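Side-chain contacts in PROTEIN (hypothetical protein EF0366) (Enterococcus faecalis, PDB 1VPY), which is of unknown function but adopts the TIM-barrel fold of the DUF72 family, a parallel eight-stranded barrel surrounded by helices, here with bound zinc ions: residues A[92-97]-A[132-137]; A[149-154]-A[167-172]. One frame throughout, in Å; residues are numbered along the deposited sequence.

Contact 1 (92-97 with 132-137) and contact 2 (149-154 with 167-172) follow one another along the chain of a TIM barrel, their centres about 17 Å apart. Contact 1 joins two outer helices through a partly buried salt bridge. Contact 2 lies deeper, in the layer between helix and barrel wall, and consists of methyl contacts alone. Helix 129-141 connects them: K137 and the ring edge of Y134 meet E94 of helix 94-104, whereas L135 turns to helix 162-171, with its CD1 3.7 Å from CE2 of F168 and 3.9 Å from CE of M169. Contact 1 thus pairs charges on partly exposed E94 and K137, contact 2 methyls of buried I149, L151 and M169.

Contact 1 of 2, residues A[92-97]-A[132-137]; sequences ASEEEM and VAYLQK
A salt bridge between E94 and K137 ties together two of the outer helices of the TIM barrel, 94-104 and 129-141. OE1 of E94 accepts from NZ of K137 at 2.9 Å through its syn lone pair, the one on the side of OE2. That approach brings the ammonium group toward both oxygens, and NZ lies 3.4 Å from OE2 of E94 as well. The backbones stay well apart, with the CA atoms of E94 and K137 separated by 10.2 Å, so long side chains are needed to close the gap. Glutamate supplies one as a straight arm, fully extended about CB-CG (chi2 -180°). Lysine supplies the other, bent at chi3 (-78°), and the two cross at about a right angle.

Along the chain the first helix precedes strand 114-120 of the parallel barrel and the second follows it. E94 opens its helix immediately after the N-cap residue S93, whose O accepts from N of M97 in the first turn. An acid suits this position, since its negative charge would be favoured by the helix dipole as well as by K137.

Y134, one turn before K137, supplies an aromatic edge: OE2 of E94 sits there, near the ring plane, 4.1 Å from CE1 of Y134, with carboxylate and ring planes 67° apart. The phenol OH is hydrogen-bonded to O of I81, which fixes the far end of the ring. W87 and W141 also touch E94, so the carboxylate arm runs among aromatic side chains.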
# COMPACT_ATOMS: atom_id res chain seq x y z
N ALA A 92 -13.55 3.11 -22.12
CA ALA A 92 -13.46 2.62 -23.51
C ALA A 92 -12.13 1.92 -23.84
O ALA A 92 -12.10 1.01 -24.67
CB ALA A 92 -13.72 3.76 -24.49
N SER A 93 -11.05 2.36 -23.19
CA SER A 93 -9.73 1.76 -23.33
C SER A 93 -8.89 2.03 -22.09
O SER A 93 -9.27 2.87 -21.26
CB SER A 93 -9.01 2.27 -24.59
OG SER A 93 -8.78 3.67 -24.53
N GLU A 94 -7.77 1.33 -21.97
CA GLU A 94 -6.86 1.48 -20.83
C GLU A 94 -6.40 2.92 -20.65
O GLU A 94 -6.28 3.40 -19.52
CB GLU A 94 -5.64 0.56 -20.99
CG GLU A 94 -5.93 -0.93 -20.82
CD GLU A 94 -4.69 -1.82 -20.98
OE1 GLU A 94 -3.67 -1.37 -21.57
OE2 GLU A 94 -4.73 -2.98 -20.51
N GLU A 95 -6.14 3.61 -21.76
CA GLU A 95 -5.68 5.00 -21.75
C GLU A 95 -6.70 5.96 -21.14
O GLU A 95 -6.36 6.73 -20.24
CB GLU A 95 -5.29 5.46 -23.17
CG GLU A 95 -4.15 4.67 -23.80
CD GLU A 95 -2.80 4.82 -23.08
OE1 GLU A 95 -2.72 5.53 -22.05
OE2 GLU A 95 -1.81 4.22 -23.55
N GLU A 96 -7.94 5.90 -21.63
CA GLU A 96 -9.04 6.70 -21.10
C GLU A 96 -9.17 6.51 -19.59
O GLU A 96 -9.46 7.46 -18.85
CB GLU A 96 -10.34 6.30 -21.81
CG GLU A 96 -11.55 7.19 -21.52
CD GLU A 96 -12.72 6.90 -22.46
OE1 GLU A 96 -12.57 7.10 -23.69
OE2 GLU A 96 -13.80 6.48 -21.97
N MSE A 97 -8.95 5.28 -19.13
CA MSE A 97 -9.03 4.93 -17.72
C MSE A 97 -7.91 5.56 -16.89
O MSE A 97 -8.15 6.08 -15.80
CB MSE A 97 -9.04 3.41 -17.55
CG MSE A 97 -9.09 2.95 -16.10
SE MSE A 97 -8.95 1.01 -15.84
CE MSE A 97 -7.20 0.67 -16.77
N VAL A 132 4.66 -9.00 -16.46
CA VAL A 132 5.88 -8.24 -16.20
C VAL A 132 5.83 -7.03 -17.15
O VAL A 132 6.02 -5.89 -16.72
CB VAL A 132 7.17 -9.09 -16.42
CG1 VAL A 132 8.40 -8.21 -16.61
CG2 VAL A 132 7.38 -10.07 -15.27
N ALA A 133 5.54 -7.31 -18.42
CA ALA A 133 5.34 -6.27 -19.44
C ALA A 133 4.13 -5.38 -19.15
O ALA A 133 4.00 -4.30 -19.74
CB ALA A 133 5.22 -6.90 -20.83
N TYR A 134 3.24 -5.83 -18.26
CA TYR A 134 2.15 -4.99 -17.77
C TYR A 134 2.63 -4.06 -16.66
O TYR A 134 2.16 -2.93 -16.55
CB TYR A 134 0.96 -5.82 -17.29
CG TYR A 134 -0.22 -4.97 -16.84
CD1 TYR A 134 -1.13 -4.47 -17.77
CD2 TYR A 134 -0.41 -4.66 -15.49
CE1 TYR A 134 -2.20 -3.68 -17.37
CE2 TYR A 134 -1.48 -3.87 -15.08
CZ TYR A 134 -2.37 -3.38 -16.03
OH TYR A 134 -3.42 -2.61 -15.65
N LEU A 135 3.56 -4.55 -15.84
CA LEU A 135 4.16 -3.72 -14.79
C LEU A 135 4.97 -2.57 -15.39
O LEU A 135 5.05 -1.49 -14.82
CB LEU A 135 5.03 -4.55 -13.84
CG LEU A 135 4.36 -5.56 -12.91
CD1 LEU A 135 5.39 -6.22 -12.00
CD2 LEU A 135 3.27 -4.93 -12.08
N GLN A 136 5.54 -2.82 -16.57
CA GLN A 136 6.24 -1.79 -17.32
C GLN A 136 5.25 -0.75 -17.83
O GLN A 136 5.54 0.45 -17.80
CB GLN A 136 7.07 -2.39 -18.45
CG GLN A 136 8.25 -3.21 -17.94
CD GLN A 136 9.06 -3.85 -19.04
OE1 GLN A 136 8.53 -4.27 -20.06
NE2 GLN A 136 10.37 -3.93 -18.82
N LYS A 137 4.08 -1.20 -18.27
CA LYS A 137 2.99 -0.30 -18.67
C LYS A 137 2.53 0.58 -17.50
O LYS A 137 2.23 1.76 -17.69
CB LYS A 137 1.80 -1.06 -19.27
CG LYS A 137 2.05 -1.68 -20.65
CD LYS A 137 0.75 -1.95 -21.42
CE LYS A 137 0.04 -3.21 -20.95
NZ LYS A 137 -1.40 -3.21 -21.36

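Contact 2 of 2, residues A[149-154]-A[167-172]; sequences IELRNN and QFMKEN
M169 reaches from helix 162-171 to the barrel wall and lays its terminal methyl against I149 of strand 147-150 and L151 just beyond its end. The two meetings differ in direction. I149 crosses the selenomethionine side chain at about a right angle and offers its CG2 branch, 4.2 Å from CE of M169. L151 comes tip to tip, its CD1 likewise 4.2 Å from the same CE. A bend about CB-CG (chi2 -70°) followed by an extended last torsion carries CE out to both partners. The long, unbranched chain suits this place because it spans the helix-to-strand spacing, 8.6 Å between the CA atoms of I149 and M169, while branched I149 and L151 present broad methyl surfaces.

Strand 147-150, helix 162-171 and strand 175-180 form a beta-alpha-beta unit of the barrel, and L176 on the next strand touches both M169 and L151. Between I149 and L151, the side chain of E150 leaves the backbone away from the helix. Its OE1 forms a salt bridge with R204; its OE2 is hydrogen-bonded to H206 and salt-bridged to R152, whose hydrogen bond is weak. At the helix end, O of F168 accepts from both N and ND2 of N172; asparagine suits a terminus because its amide can close back on the last turn.

No hydrogen bond joins the two segments, so the fit here probably depends on shape rather than on the direction of any bond.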
# COMPACT_ATOMS: atom_id res chain seq x y z
N ILE A 149 3.91 -1.24 -5.21
CA ILE A 149 3.36 -2.45 -5.84
C ILE A 149 3.18 -3.51 -4.76
O ILE A 149 4.10 -3.76 -3.97
CB ILE A 149 4.33 -2.98 -6.95
CG1 ILE A 149 4.50 -1.97 -8.10
CG2 ILE A 149 3.94 -4.37 -7.42
CD1 ILE A 149 3.32 -1.85 -9.05
N GLU A 150 2.00 -4.13 -4.72
CA GLU A 150 1.76 -5.29 -3.87
C GLU A 150 1.34 -6.52 -4.66
O GLU A 150 0.52 -6.41 -5.57
CB GLU A 150 0.70 -4.98 -2.81
CG GLU A 150 0.67 -6.03 -1.73
CD GLU A 150 -0.47 -5.84 -0.76
OE1 GLU A 150 -0.70 -4.70 -0.31
OE2 GLU A 150 -1.12 -6.86 -0.44
N LEU A 151 1.89 -7.68 -4.30
CA LEU A 151 1.60 -8.97 -4.96
C LEU A 151 1.02 -10.00 -3.97
O LEU A 151 1.35 -9.96 -2.78
CB LEU A 151 2.87 -9.54 -5.60
CG LEU A 151 3.84 -8.59 -6.32
CD1 LEU A 151 5.23 -9.18 -6.36
CD2 LEU A 151 3.37 -8.25 -7.72
N ARG A 152 0.16 -10.90 -4.47
CA ARG A 152 -0.42 -12.00 -3.67
C ARG A 152 -0.09 -13.37 -4.24
O ARG A 152 -0.81 -14.34 -3.99
CB ARG A 152 -1.95 -11.90 -3.56
CG ARG A 152 -2.48 -10.74 -2.77
CD ARG A 152 -3.69 -11.12 -1.92
NE ARG A 152 -4.44 -9.94 -1.47
CZ ARG A 152 -3.94 -8.96 -0.71
NH1 ARG A 152 -2.68 -9.00 -0.31
NH2 ARG A 152 -4.70 -7.93 -0.35
N ASN A 153 0.99 -13.45 -5.01
CA ASN A 153 1.40 -14.71 -5.63
C ASN A 153 2.87 -15.01 -5.34
O ASN A 153 3.74 -14.19 -5.62
CB ASN A 153 1.13 -14.67 -7.13
CG ASN A 153 1.39 -15.99 -7.80
OD1 ASN A 153 2.54 -16.40 -7.98
ND2 ASN A 153 0.32 -16.67 -8.19
N ASN A 154 3.13 -16.20 -4.82
CA ASN A 154 4.48 -16.55 -4.35
C ASN A 154 5.51 -16.88 -5.44
O ASN A 154 6.69 -17.03 -5.14
CB ASN A 154 4.43 -17.69 -3.34
CG ASN A 154 4.41 -19.06 -4.00
OD1 ASN A 154 5.41 -19.79 -3.95
ND2 ASN A 154 3.30 -19.40 -4.63
N GLN A 167 15.30 -6.73 -8.53
CA GLN A 167 16.05 -5.87 -9.45
C GLN A 167 15.12 -5.12 -10.40
O GLN A 167 15.33 -3.93 -10.67
CB GLN A 167 17.09 -6.69 -10.23
CG GLN A 167 18.15 -5.86 -10.97
CD GLN A 167 18.97 -4.94 -10.06
OE1 GLN A 167 19.08 -5.17 -8.85
NE2 GLN A 167 19.55 -3.90 -10.65
N PHE A 168 14.11 -5.81 -10.91
CA PHE A 168 13.09 -5.21 -11.76
C PHE A 168 12.33 -4.11 -11.02
O PHE A 168 12.01 -3.07 -11.60
CB PHE A 168 12.13 -6.27 -12.29
CG PHE A 168 10.97 -5.71 -13.08
CD1 PHE A 168 11.10 -5.45 -14.44
CD2 PHE A 168 9.75 -5.45 -12.46
CE1 PHE A 168 10.04 -4.93 -15.17
CE2 PHE A 168 8.68 -4.93 -13.18
CZ PHE A 168 8.83 -4.67 -14.54
N MSE A 169 12.04 -4.34 -9.74
CA MSE A 169 11.37 -3.34 -8.92
C MSE A 169 12.28 -2.15 -8.66
O MSE A 169 11.85 -1.00 -8.76
CB MSE A 169 10.89 -3.95 -7.60
CG MSE A 169 9.91 -5.11 -7.74
SE MSE A 169 8.13 -4.62 -8.40
CE MSE A 169 7.36 -6.43 -8.69
N LYS A 170 13.54 -2.42 -8.32
CA LYS A 170 14.55 -1.38 -8.17
C LYS A 170 14.72 -0.54 -9.44
O LYS A 170 14.64 0.69 -9.38
CB LYS A 170 15.91 -1.96 -7.77
CG LYS A 170 16.30 -1.72 -6.33
CD LYS A 170 17.74 -1.24 -6.25
CE LYS A 170 18.28 -1.28 -4.82
NZ LYS A 170 18.64 -2.67 -4.43
N GLU A 171 14.94 -1.20 -10.58
CA GLU A 171 15.11 -0.52 -11.87
C GLU A 171 13.97 0.42 -12.22
O GLU A 171 14.19 1.45 -12.84
CB GLU A 171 15.30 -1.53 -13.00
CG GLU A 171 16.72 -2.02 -13.17
CD GLU A 171 16.80 -3.30 -13.99
OE1 GLU A 171 15.73 -3.79 -14.44
OE2 GLU A 171 17.92 -3.82 -14.18
N ASN A 172 12.75 0.06 -11.82
CA ASN A 172 11.58 0.87 -12.11
C ASN A 172 11.16 1.79 -10.97
O ASN A 172 10.10 2.40 -11.02
CB ASN A 172 10.41 -0.02 -12.51
CG ASN A 172 10.63 -0.70 -13.84
OD1 ASN A 172 10.64 -0.05 -14.89
ND2 ASN A 172 10.81 -2.01 -13.81